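Local coordinates for nicotinate phosphoribosyltransferase (Porphyromonas gingivalis, PDB 2IM5), which probably catalyses the ATP-dependent transfer of phosphoribosyl from its diphosphate to nicotinate, giving nicotinate mononucleotide for NAD(+) synthesis, at residues 19-24 against 111-116; 115-120 against 212-217; 165-170 against 194-199. One frame throughout, in Å; residues are numbered along the deposited sequence.

Overall arrangement
Contacts 1 and 2 are neighbours, their centres about 9 Å apart, and share Arg115 and Val116 on the short helix 113-116. They meet through a probable hydrogen bond between Tyr21 OH and Glu214 OE1. Contact 1 joins helix 12-24 to helix 113-116 within the N-terminal domain region, whereas contact 2 reaches over to helix 213-223 in the TIM-barrel-related region. Contact 3, about 16 Å from contact 2 and about 21 Å from contact 1 between centres, links segments at the ends of neighbouring parallel strands 162-164 and 191-194; in sequence it falls between the two halves of contact 2. The salt bridge Glu120-Arg168 ties contacts 2 and 3, so polar links reach the loop after strand 162-164.

Contact 1 of 3, residues 19-24 against 111-116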
loop_
_atom_site.group_PDB
_atom_site.type_symbol
_atom_site.label_atom_id
_atom_site.label_comp_id
_atom_site.label_asym_id
_atom_site.label_seq_id
_atom_site.Cartn_x
_atom_site.Cartn_y
_atom_site.Cartn_z
ATOM N N TYR A 19 -9.681 1.998 -9.906
ATOM C CA TYR A 19 -10.406 1.602 -11.114
ATOM C C TYR A 19 -11.281 0.396 -10.810
ATOM O O TYR A 19 -12.404 0.295 -11.305
ATOM C CB TYR A 19 -9.454 1.272 -12.269
ATOM C CG TYR A 19 -10.178 0.647 -13.442
ATOM C CD1 TYR A 19 -11.250 1.297 -14.045
ATOM C CD2 TYR A 19 -9.846 -0.631 -13.894
ATOM C CE1 TYR A 19 -11.985 0.688 -15.059
ATOM C CE2 TYR A 19 -10.575 -1.250 -14.911
ATOM C CZ TYR A 19 -11.643 -0.588 -15.483
ATOM O OH TYR A 19 -12.375 -1.202 -16.468
ATOM N N ALA A 20 -10.776 -0.519 -9.990
ATOM C CA ALA A 20 -11.568 -1.688 -9.625
ATOM C C ALA A 20 -12.876 -1.224 -8.970
ATOM O O ALA A 20 -13.941 -1.770 -9.263
ATOM C CB ALA A 20 -10.788 -2.595 -8.680
ATOM N N TYR A 21 -12.800 -0.226 -8.085
ATOM C CA TYR A 21 -14.020 0.288 -7.441
ATOM C C TYR A 21 -14.910 0.989 -8.480
ATOM O O TYR A 21 -16.128 0.802 -8.505
ATOM C CB TYR A 21 -13.704 1.317 -6.348
ATOM C CG TYR A 21 -13.024 0.794 -5.106
ATOM C CD1 TYR A 21 -13.496 -0.337 -4.446
ATOM C CD2 TYR A 21 -11.946 1.480 -4.550
ATOM C CE1 TYR A 21 -12.911 -0.771 -3.251
ATOM C CE2 TYR A 21 -11.352 1.060 -3.360
ATOM C CZ TYR A 21 -11.837 -0.063 -2.714
ATOM O OH TYR A 21 -11.258 -0.456 -1.531
ATOM N N ALA A 22 -14.287 1.803 -9.327
ATOM C CA ALA A 22 -15.012 2.550 -10.348
ATOM C C ALA A 22 -15.771 1.638 -11.309
ATOM O O ALA A 22 -16.854 1.986 -11.789
ATOM C CB ALA A 22 -14.049 3.437 -11.120
ATOM N N LYS A 23 -15.208 0.469 -11.589
ATOM C CA LYS A 23 -15.858 -0.459 -12.500
ATOM C C LYS A 23 -16.945 -1.285 -11.843
ATOM O O LYS A 23 -18.081 -1.318 -12.313
ATOM C CB LYS A 23 -14.849 -1.427 -13.117
ATOM C CG LYS A 23 -15.526 -2.451 -14.036
ATOM C CD LYS A 23 -14.596 -3.538 -14.527
ATOM C CE LYS A 23 -15.329 -4.437 -15.531
ATOM N NZ LYS A 23 -14.514 -5.606 -15.954
ATOM N N LEU A 24 -16.591 -1.952 -10.747
ATOM C CA LEU A 24 -17.528 -2.830 -10.065
ATOM C C LEU A 24 -18.370 -2.256 -8.933
ATOM O O LEU A 24 -19.464 -2.760 -8.680
ATOM C CB LEU A 24 -16.784 -4.067 -9.556
ATOM C CG LEU A 24 -16.048 -4.914 -10.607
ATOM C CD1 LEU A 24 -15.272 -6.035 -9.881
ATOM C CD2 LEU A 24 -17.059 -5.523 -11.607
ATOM N N GLY A 111 -16.796 9.612 1.457
ATOM C CA GLY A 111 -17.465 9.890 0.200
ATOM C C GLY A 111 -17.471 8.638 -0.671
ATOM O O GLY A 111 -17.314 7.527 -0.173
ATOM N N LEU A 112 -17.665 8.806 -1.973
ATOM C CA LEU A 112 -17.672 7.662 -2.876
ATOM C C LEU A 112 -16.311 6.985 -2.766
ATOM O O LEU A 112 -15.268 7.638 -2.836
ATOM C CB LEU A 112 -17.942 8.129 -4.305
ATOM C CG LEU A 112 -19.377 8.656 -4.502
ATOM C CD1 LEU A 112 -19.422 9.638 -5.647
ATOM C CD2 LEU A 112 -20.337 7.482 -4.747
ATOM N N LEU A 113 -16.325 5.674 -2.578
ATOM C CA LEU A 113 -15.096 4.914 -2.406
ATOM C C LEU A 113 -14.059 5.062 -3.526
ATOM O O LEU A 113 -12.863 5.224 -3.240
ATOM C CB LEU A 113 -15.440 3.439 -2.174
ATOM C CG LEU A 113 -14.327 2.444 -1.802
ATOM C CD1 LEU A 113 -13.405 3.020 -0.738
ATOM C CD2 LEU A 113 -14.969 1.157 -1.279
ATOM N N TYR A 114 -14.489 5.027 -4.788
ATOM C CA TYR A 114 -13.532 5.159 -5.877
ATOM C C TYR A 114 -12.842 6.520 -5.829
ATOM O O TYR A 114 -11.726 6.673 -6.319
ATOM C CB TYR A 114 -14.200 4.922 -7.244
ATOM C CG TYR A 114 -15.130 6.009 -7.723
ATOM C CD1 TYR A 114 -14.644 7.122 -8.420
ATOM C CD2 TYR A 114 -16.499 5.933 -7.474
ATOM C CE1 TYR A 114 -15.503 8.140 -8.853
ATOM C CE2 TYR A 114 -17.366 6.938 -7.902
ATOM C CZ TYR A 114 -16.862 8.038 -8.589
ATOM O OH TYR A 114 -17.725 9.016 -9.008
ATOM N N ARG A 115 -13.500 7.502 -5.219
ATOM C CA ARG A 115 -12.916 8.829 -5.096
ATOM C C ARG A 115 -12.018 8.963 -3.866
ATOM O O ARG A 115 -10.836 9.275 -3.991
ATOM C CB ARG A 115 -14.000 9.903 -5.002
ATOM C CG ARG A 115 -14.807 10.147 -6.269
ATOM C CD ARG A 115 -15.681 11.379 -6.076
ATOM N NE ARG A 115 -14.855 12.560 -5.844
ATOM C CZ ARG A 115 -14.281 13.272 -6.811
ATOM N NH1 ARG A 115 -14.454 12.939 -8.082
ATOM N NH2 ARG A 115 -13.492 14.290 -6.503
ATOM N N VAL A 116 -12.574 8.723 -2.677
ATOM C CA VAL A 116 -11.808 8.895 -1.442
ATOM C C VAL A 116 -10.631 7.958 -1.201
ATOM O O VAL A 116 -9.753 8.263 -0.398
ATOM C CB VAL A 116 -12.728 8.881 -0.192
ATOM C CG1 VAL A 116 -13.807 9.953 -0.347
ATOM C CG2 VAL A 116 -13.349 7.517 0.011
#
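Leu113 lays its branch point squarely over the ring of Tyr21: Leu113 CG stands 3.5 Å from the ring centroid and only 7° off the ring normal, the geometry of a CH-pi contact. The two methyls spread from there over the outer part of the ring, Leu113 CD2 coming to 3.4 Å from Tyr21 CE1 while CD1 leans toward the CE2 side. Leu113 reaches the face because its CG is anti to the backbone N (chi1 -173°), which carries the branched end across to helix 12-24. Tyr21 OH, still alongside the leucine methyls, hydrogen-bonds Glu214 of helix 213-223, so the ring has apolar cover on one face and a polar link at its hydroxyl.

A second contact forms nearer the backbones. Tyr21 CB packs on Tyr114 CB at 3.7 Å, and the CA atoms of these two residues are the nearest pair, 5.1 Å apart. Tyr114 touches with its CB and then departs: CG sits between the backbone N and the carbonyl carbon (chi1 72°), and the ring leads away from helix 12-24. Tyr114 CB also lies 3.8 Å from Ala22 N and 4.2 Å from Ala22 CB. Phe32 of strand 29-36 and Phe218 of helix 213-223 also touch Leu113. The arrangement is an apolar helix-helix junction, joining helix 12-24 to the short helix that follows strand 105-110 in the N-terminal domain.

Contact 2 of 3, residues 115-120 against 212-217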
loop_
_atom_site.group_PDB
_atom_site.type_symbol
_atom_site.label_atom_id
_atom_site.label_comp_id
_atom_site.label_asym_id
_atom_site.label_seq_id
_atom_site.Cartn_x
_atom_site.Cartn_y
_atom_site.Cartn_z
ATOM N N ARG A 115 -13.500 7.502 -5.219
ATOM C CA ARG A 115 -12.916 8.829 -5.096
ATOM C C ARG A 115 -12.018 8.963 -3.866
ATOM O O ARG A 115 -10.836 9.275 -3.991
ATOM C CB ARG A 115 -14.000 9.903 -5.002
ATOM C CG ARG A 115 -14.807 10.147 -6.269
ATOM C CD ARG A 115 -15.681 11.379 -6.076
ATOM N NE ARG A 115 -14.855 12.560 -5.844
ATOM C CZ ARG A 115 -14.281 13.272 -6.811
ATOM N NH1 ARG A 115 -14.454 12.939 -8.082
ATOM N NH2 ARG A 115 -13.492 14.290 -6.503
ATOM N N VAL A 116 -12.574 8.723 -2.677
ATOM C CA VAL A 116 -11.808 8.895 -1.442
ATOM C C VAL A 116 -10.631 7.958 -1.201
ATOM O O VAL A 116 -9.753 8.263 -0.398
ATOM C CB VAL A 116 -12.728 8.881 -0.192
ATOM C CG1 VAL A 116 -13.807 9.953 -0.347
ATOM C CG2 VAL A 116 -13.349 7.517 0.011
ATOM N N THR A 117 -10.587 6.825 -1.887
ATOM C CA THR A 117 -9.462 5.930 -1.686
ATOM C C THR A 117 -8.168 6.631 -2.140
ATOM O O THR A 117 -7.088 6.348 -1.635
ATOM C CB THR A 117 -9.638 4.609 -2.468
ATOM O OG1 THR A 117 -8.576 3.712 -2.117
ATOM C CG2 THR A 117 -9.614 4.854 -3.974
ATOM N N LEU A 118 -8.293 7.561 -3.082
ATOM C CA LEU A 118 -7.139 8.291 -3.604
ATOM C C LEU A 118 -6.488 9.267 -2.608
ATOM O O LEU A 118 -5.366 9.710 -2.831
ATOM C CB LEU A 118 -7.535 9.044 -4.881
ATOM C CG LEU A 118 -8.165 8.181 -5.985
ATOM C CD1 LEU A 118 -8.553 9.067 -7.165
ATOM C CD2 LEU A 118 -7.182 7.095 -6.431
ATOM N N TRP A 119 -7.184 9.593 -1.520
ATOM C CA TRP A 119 -6.654 10.508 -0.509
ATOM C C TRP A 119 -5.568 9.902 0.383
ATOM O O TRP A 119 -4.635 10.596 0.784
ATOM C CB TRP A 119 -7.774 11.004 0.427
ATOM C CG TRP A 119 -8.692 12.052 -0.122
ATOM C CD1 TRP A 119 -10.027 11.913 -0.382
ATOM C CD2 TRP A 119 -8.368 13.424 -0.404
ATOM N NE1 TRP A 119 -10.554 13.111 -0.797
ATOM C CE2 TRP A 119 -9.562 14.056 -0.823
ATOM C CE3 TRP A 119 -7.187 14.178 -0.336
ATOM C CZ2 TRP A 119 -9.613 15.411 -1.177
ATOM C CZ3 TRP A 119 -7.234 15.527 -0.686
ATOM C CH2 TRP A 119 -8.444 16.130 -1.103
ATOM N N GLU A 120 -5.689 8.613 0.693
ATOM C CA GLU A 120 -4.759 7.940 1.605
ATOM C C GLU A 120 -3.269 8.258 1.539
ATOM O O GLU A 120 -2.717 8.855 2.468
ATOM C CB GLU A 120 -4.908 6.419 1.527
ATOM C CG GLU A 120 -4.132 5.705 2.644
ATOM C CD GLU A 120 -3.717 4.284 2.288
ATOM O OE1 GLU A 120 -4.100 3.810 1.198
ATOM O OE2 GLU A 120 -3.002 3.640 3.093
ATOM N N PRO A 212 -4.371 -3.811 -2.457
ATOM C CA PRO A 212 -4.205 -3.570 -1.020
ATOM C C PRO A 212 -5.189 -4.345 -0.149
ATOM O O PRO A 212 -6.094 -5.021 -0.658
ATOM C CB PRO A 212 -4.432 -2.079 -0.918
ATOM C CG PRO A 212 -5.620 -1.920 -1.864
ATOM C CD PRO A 212 -5.241 -2.787 -3.061
ATOM N N HIS A 213 -5.008 -4.220 1.168
ATOM C CA HIS A 213 -5.875 -4.868 2.138
ATOM C C HIS A 213 -7.292 -4.315 2.048
ATOM O O HIS A 213 -8.250 -5.061 2.236
ATOM C CB HIS A 213 -5.366 -4.643 3.566
ATOM C CG HIS A 213 -4.115 -5.392 3.900
ATOM N ND1 HIS A 213 -4.075 -6.765 4.015
ATOM C CD2 HIS A 213 -2.856 -4.959 4.142
ATOM C CE1 HIS A 213 -2.846 -7.146 4.313
ATOM N NE2 HIS A 213 -2.086 -6.069 4.395
ATOM N N GLU A 214 -7.427 -3.016 1.763
ATOM C CA GLU A 214 -8.754 -2.395 1.696
ATOM C C GLU A 214 -9.679 -3.094 0.701
ATOM O O GLU A 214 -10.889 -3.167 0.923
ATOM C CB GLU A 214 -8.659 -0.896 1.353
ATOM C CG GLU A 214 -8.072 -0.579 -0.009
ATOM C CD GLU A 214 -8.167 0.903 -0.371
ATOM O OE1 GLU A 214 -9.270 1.374 -0.732
ATOM O OE2 GLU A 214 -7.135 1.601 -0.291
ATOM N N TRP A 215 -9.106 -3.612 -0.383
ATOM C CA TRP A 215 -9.888 -4.308 -1.402
ATOM C C TRP A 215 -10.538 -5.537 -0.789
ATOM O O TRP A 215 -11.731 -5.759 -0.960
ATOM C CB TRP A 215 -8.991 -4.710 -2.578
ATOM C CG TRP A 215 -9.679 -5.501 -3.657
ATOM C CD1 TRP A 215 -9.422 -6.797 -4.011
ATOM C CD2 TRP A 215 -10.719 -5.041 -4.544
ATOM N NE1 TRP A 215 -10.229 -7.170 -5.060
ATOM C CE2 TRP A 215 -11.033 -6.115 -5.406
ATOM C CE3 TRP A 215 -11.410 -3.831 -4.690
ATOM C CZ2 TRP A 215 -12.010 -6.015 -6.404
ATOM C CZ3 TRP A 215 -12.388 -3.729 -5.683
ATOM C CH2 TRP A 215 -12.677 -4.818 -6.528
ATOM N N ILE A 216 -9.758 -6.321 -0.051
ATOM C CA ILE A 216 -10.284 -7.523 0.597
ATOM C C ILE A 216 -11.248 -7.134 1.718
ATOM O O ILE A 216 -12.305 -7.726 1.881
ATOM C CB ILE A 216 -9.162 -8.373 1.229
ATOM C CG1 ILE A 216 -8.043 -8.629 0.223
ATOM C CG2 ILE A 216 -9.731 -9.683 1.729
ATOM C CD1 ILE A 216 -8.466 -9.378 -0.979
ATOM N N GLN A 217 -10.854 -6.139 2.506
ATOM C CA GLN A 217 -11.666 -5.667 3.624
ATOM C C GLN A 217 -13.040 -5.168 3.167
ATOM O O GLN A 217 -14.041 -5.375 3.842
ATOM C CB GLN A 217 -10.928 -4.546 4.336
ATOM C CG GLN A 217 -9.716 -5.004 5.108
ATOM C CD GLN A 217 -9.007 -3.840 5.774
ATOM O OE1 GLN A 217 -8.299 -3.076 5.118
ATOM N NE2 GLN A 217 -9.220 -3.680 7.076
#
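Thr117 meets the carboxylate of Glu214 with its hydroxyl, the two side chains crossing at about a right angle. Thr117 OG1 donates to Glu214 OE1 over 2.8 Å, arriving on the syn side of that oxygen and 20° out of the carboxylate plane; Glu214 OE2 is 3.1 Å from Thr117 OG1. The threonine hydroxyl is anti to the backbone N (chi1 -174°), a setting that turns it toward helix 213-223. From the other side Glu214 starts with CG between its backbone N and carbonyl carbon, then runs extended, which spans a wide gap: the CA atoms of Thr117 and Glu214 are 9.0 Å apart.

Glu120 brings a second carboxylate to the same place. Glu120 OE1 lies 4.0 Å from Glu214 OE2, with the two side chains running past each other in opposite directions and their carboxylate planes 58° apart. This buried pair of like charges is bridged by Lys14 of helix 12-24, whose NZ forms salt bridges with both Glu214 OE2 and Glu120 OE1 and also bonds the carbonyl oxygen of Thr117. Tyr13 OH is hydrogen-bonded to Glu120 OE1, and Arg168 pairs with Glu120 OE2, while Tyr21 OH reaches Glu214 OE1.

The contact thus connects the chain after helix 113-116, in the N-terminal domain region, to the start of helix 213-223 in the TIM-barrel-related region. Its one hydroxyl-to-carboxylate bond has a second carboxylate close by, and its stability probably depends on the lysine and arginine to offset the negative charge, with Tyr13 and Tyr21 as further polar partners.

Contact 3 of 3, residues 165-170 against 194-199; sequences FGMRRR and TSNVHL
Asn196 ND2 is approached from several directions: it hydrogen-bonds Asp9, has a weak hydrogen bond to Glu176, and meets two side chains of segment 165-170. Met167 SD lies 3.4 Å from Asn196 ND2, its side chain crossing that of the asparagine at about a right angle. Arg170 NH1 is equally near Asn196 ND2, at 3.4 Å, but both are donors and no bond joins them. The amide nitrogen instead stands at the edge of the guanidinium, near its plane, with the two flat groups only 24° apart. Arg170 is held by two acids: NH1 pairs with Glu176 and NH2 with Asp9, the residues that also receive Asn196 ND2, Glu176 only weakly.

The other end of the amide works along the chain. Asn196 is the N-cap of helix 197-203, and Asn196 OD1 accepts from Leu199 N over 3.0 Å, the N-H pointing well at the oxygen (164°) although the donor stands above the carbonyl plane. Asn196 CG is anti to the backbone N (chi1 -171°), which presents ND2 to the 165-170 loop while OD1 caps the helix. Just before it, Thr194 OG1 accepts from Asn196 N, forming an ST turn.

At the start of the loop Phe165 CD1 packs against Ser195 CB at 3.6 Å, leaving the serine hydroxyl to bond Asp11. Beyond it, a type I turn from Met167 to Arg170 carries the methionine and arginine toward Asn196.

The contact joins the chain ends of strands 162-164 and 191-194, neighbours in the parallel sheet, where 194-199 runs into helix 197-203. The close approach of two donors is probably tolerated because both are paired with Asp9 and Glu176, which would offset the arginine's charge.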
loop_
_atom_site.group_PDB
_atom_site.type_symbol
_atom_site.label_atom_id
_atom_site.label_comp_id
_atom_site.label_asym_id
_atom_site.label_seq_id
_atom_site.Cartn_x
_atom_site.Cartn_y
_atom_site.Cartn_z
ATOM N N PHE A 165 8.712 0.861 -1.869
ATOM C CA PHE A 165 7.353 1.027 -1.340
ATOM C C PHE A 165 7.334 1.975 -0.132
ATOM O O PHE A 165 6.595 1.719 0.816
ATOM C CB PHE A 165 6.792 -0.310 -0.814
ATOM C CG PHE A 165 6.493 -1.340 -1.864
ATOM C CD1 PHE A 165 6.581 -1.050 -3.218
ATOM C CD2 PHE A 165 6.083 -2.616 -1.475
ATOM C CE1 PHE A 165 6.261 -2.016 -4.179
ATOM C CE2 PHE A 165 5.764 -3.589 -2.420
ATOM C CZ PHE A 165 5.852 -3.289 -3.777
ATOM N N GLY A 166 8.110 3.051 -0.130
ATOM C CA GLY A 166 8.106 3.894 1.060
ATOM C C GLY A 166 7.504 5.289 1.000
ATOM O O GLY A 166 7.841 6.144 1.825
ATOM N N MET A 167 6.607 5.528 0.053
ATOM C CA MET A 167 6.000 6.842 -0.090
ATOM C C MET A 167 5.249 7.390 1.129
ATOM O O MET A 167 5.531 8.490 1.597
ATOM C CB MET A 167 5.074 6.853 -1.310
ATOM C CG MET A 167 4.049 7.973 -1.301
ATOM S SD MET A 167 3.503 8.440 -2.951
ATOM C CE MET A 167 3.167 10.165 -2.672
ATOM N N ARG A 168 4.298 6.624 1.644
ATOM C CA ARG A 168 3.503 7.080 2.774
ATOM C C ARG A 168 4.258 7.604 3.991
ATOM O O ARG A 168 3.771 8.505 4.672
ATOM C CB ARG A 168 2.533 5.986 3.196
ATOM C CG ARG A 168 1.330 5.894 2.277
ATOM C CD ARG A 168 0.481 4.675 2.603
ATOM N NE ARG A 168 1.251 3.456 2.394
ATOM C CZ ARG A 168 0.824 2.242 2.702
ATOM N NH1 ARG A 168 -0.379 2.078 3.238
ATOM N NH2 ARG A 168 1.601 1.189 2.474
ATOM N N ARG A 169 5.441 7.061 4.264
ATOM C CA ARG A 169 6.216 7.516 5.417
ATOM C C ARG A 169 7.556 8.150 5.070
ATOM O O ARG A 169 8.434 8.251 5.925
ATOM C CB ARG A 169 6.435 6.358 6.386
ATOM C CG ARG A 169 5.152 5.926 7.057
ATOM C CD ARG A 169 5.371 4.803 8.038
ATOM N NE ARG A 169 4.098 4.386 8.609
ATOM C CZ ARG A 169 3.976 3.438 9.530
ATOM N NH1 ARG A 169 5.056 2.812 9.983
ATOM N NH2 ARG A 169 2.775 3.116 9.994
ATOM N N ARG A 170 7.711 8.575 3.821
ATOM C CA ARG A 170 8.951 9.203 3.386
ATOM C C ARG A 170 9.223 10.467 4.213
ATOM O O ARG A 170 8.291 11.089 4.729
ATOM C CB ARG A 170 8.851 9.573 1.908
ATOM C CG ARG A 170 7.827 10.662 1.603
ATOM C CD ARG A 170 7.634 10.829 0.099
ATOM N NE ARG A 170 6.690 11.894 -0.233
ATOM C CZ ARG A 170 6.167 12.069 -1.443
ATOM N NH1 ARG A 170 6.501 11.248 -2.435
ATOM N NH2 ARG A 170 5.306 13.053 -1.661
ATOM N N THR A 194 9.238 1.051 -8.685
ATOM C CA THR A 194 8.744 1.789 -7.531
ATOM C C THR A 194 7.223 1.874 -7.530
ATOM O O THR A 194 6.577 1.827 -8.582
ATOM C CB THR A 194 9.300 3.222 -7.500
ATOM O OG1 THR A 194 8.759 3.923 -6.369
ATOM C CG2 THR A 194 8.919 3.958 -8.770
ATOM N N SER A 195 6.666 2.004 -6.335
ATOM C CA SER A 195 5.233 2.100 -6.172
ATOM C C SER A 195 4.768 3.516 -6.495
ATOM O O SER A 195 3.616 3.722 -6.891
ATOM C CB SER A 195 4.858 1.722 -4.739
ATOM O OG SER A 195 3.459 1.757 -4.562
ATOM N N ASN A 196 5.670 4.484 -6.329
ATOM C CA ASN A 196 5.362 5.887 -6.604
ATOM C C ASN A 196 5.293 6.103 -8.113
ATOM O O ASN A 196 6.325 6.153 -8.794
ATOM C CB ASN A 196 6.441 6.787 -6.001
ATOM C CG ASN A 196 6.069 8.249 -6.055
ATOM O OD1 ASN A 196 5.677 8.767 -7.105
ATOM N ND2 ASN A 196 6.192 8.931 -4.920
ATOM N N VAL A 197 4.080 6.240 -8.638
ATOM C CA VAL A 197 3.885 6.405 -10.082
ATOM C C VAL A 197 4.596 7.628 -10.658
ATOM O O VAL A 197 5.169 7.561 -11.751
ATOM C CB VAL A 197 2.382 6.461 -10.428
ATOM C CG1 VAL A 197 2.186 6.464 -11.943
ATOM C CG2 VAL A 197 1.673 5.267 -9.795
ATOM N N HIS A 198 4.562 8.736 -9.921
ATOM C CA HIS A 198 5.220 9.965 -10.343
ATOM C C HIS A 198 6.736 9.791 -10.511
ATOM O O HIS A 198 7.315 10.202 -11.526
ATOM C CB HIS A 198 4.960 11.083 -9.333
ATOM C CG HIS A 198 5.906 12.236 -9.457
ATOM N ND1 HIS A 198 6.034 12.977 -10.614
ATOM C CD2 HIS A 198 6.777 12.772 -8.568
ATOM C CE1 HIS A 198 6.940 13.922 -10.431
ATOM N NE2 HIS A 198 7.406 13.819 -9.198
ATOM N N LEU A 199 7.377 9.190 -9.513
ATOM C CA LEU A 199 8.812 8.990 -9.580
ATOM C C LEU A 199 9.204 7.915 -10.595
ATOM O O LEU A 199 10.326 7.912 -11.099
ATOM C CB LEU A 199 9.358 8.663 -8.189
ATOM C CG LEU A 199 9.243 9.853 -7.221
ATOM C CD1 LEU A 199 9.823 9.489 -5.863
ATOM C CD2 LEU A 199 9.976 11.070 -7.812
#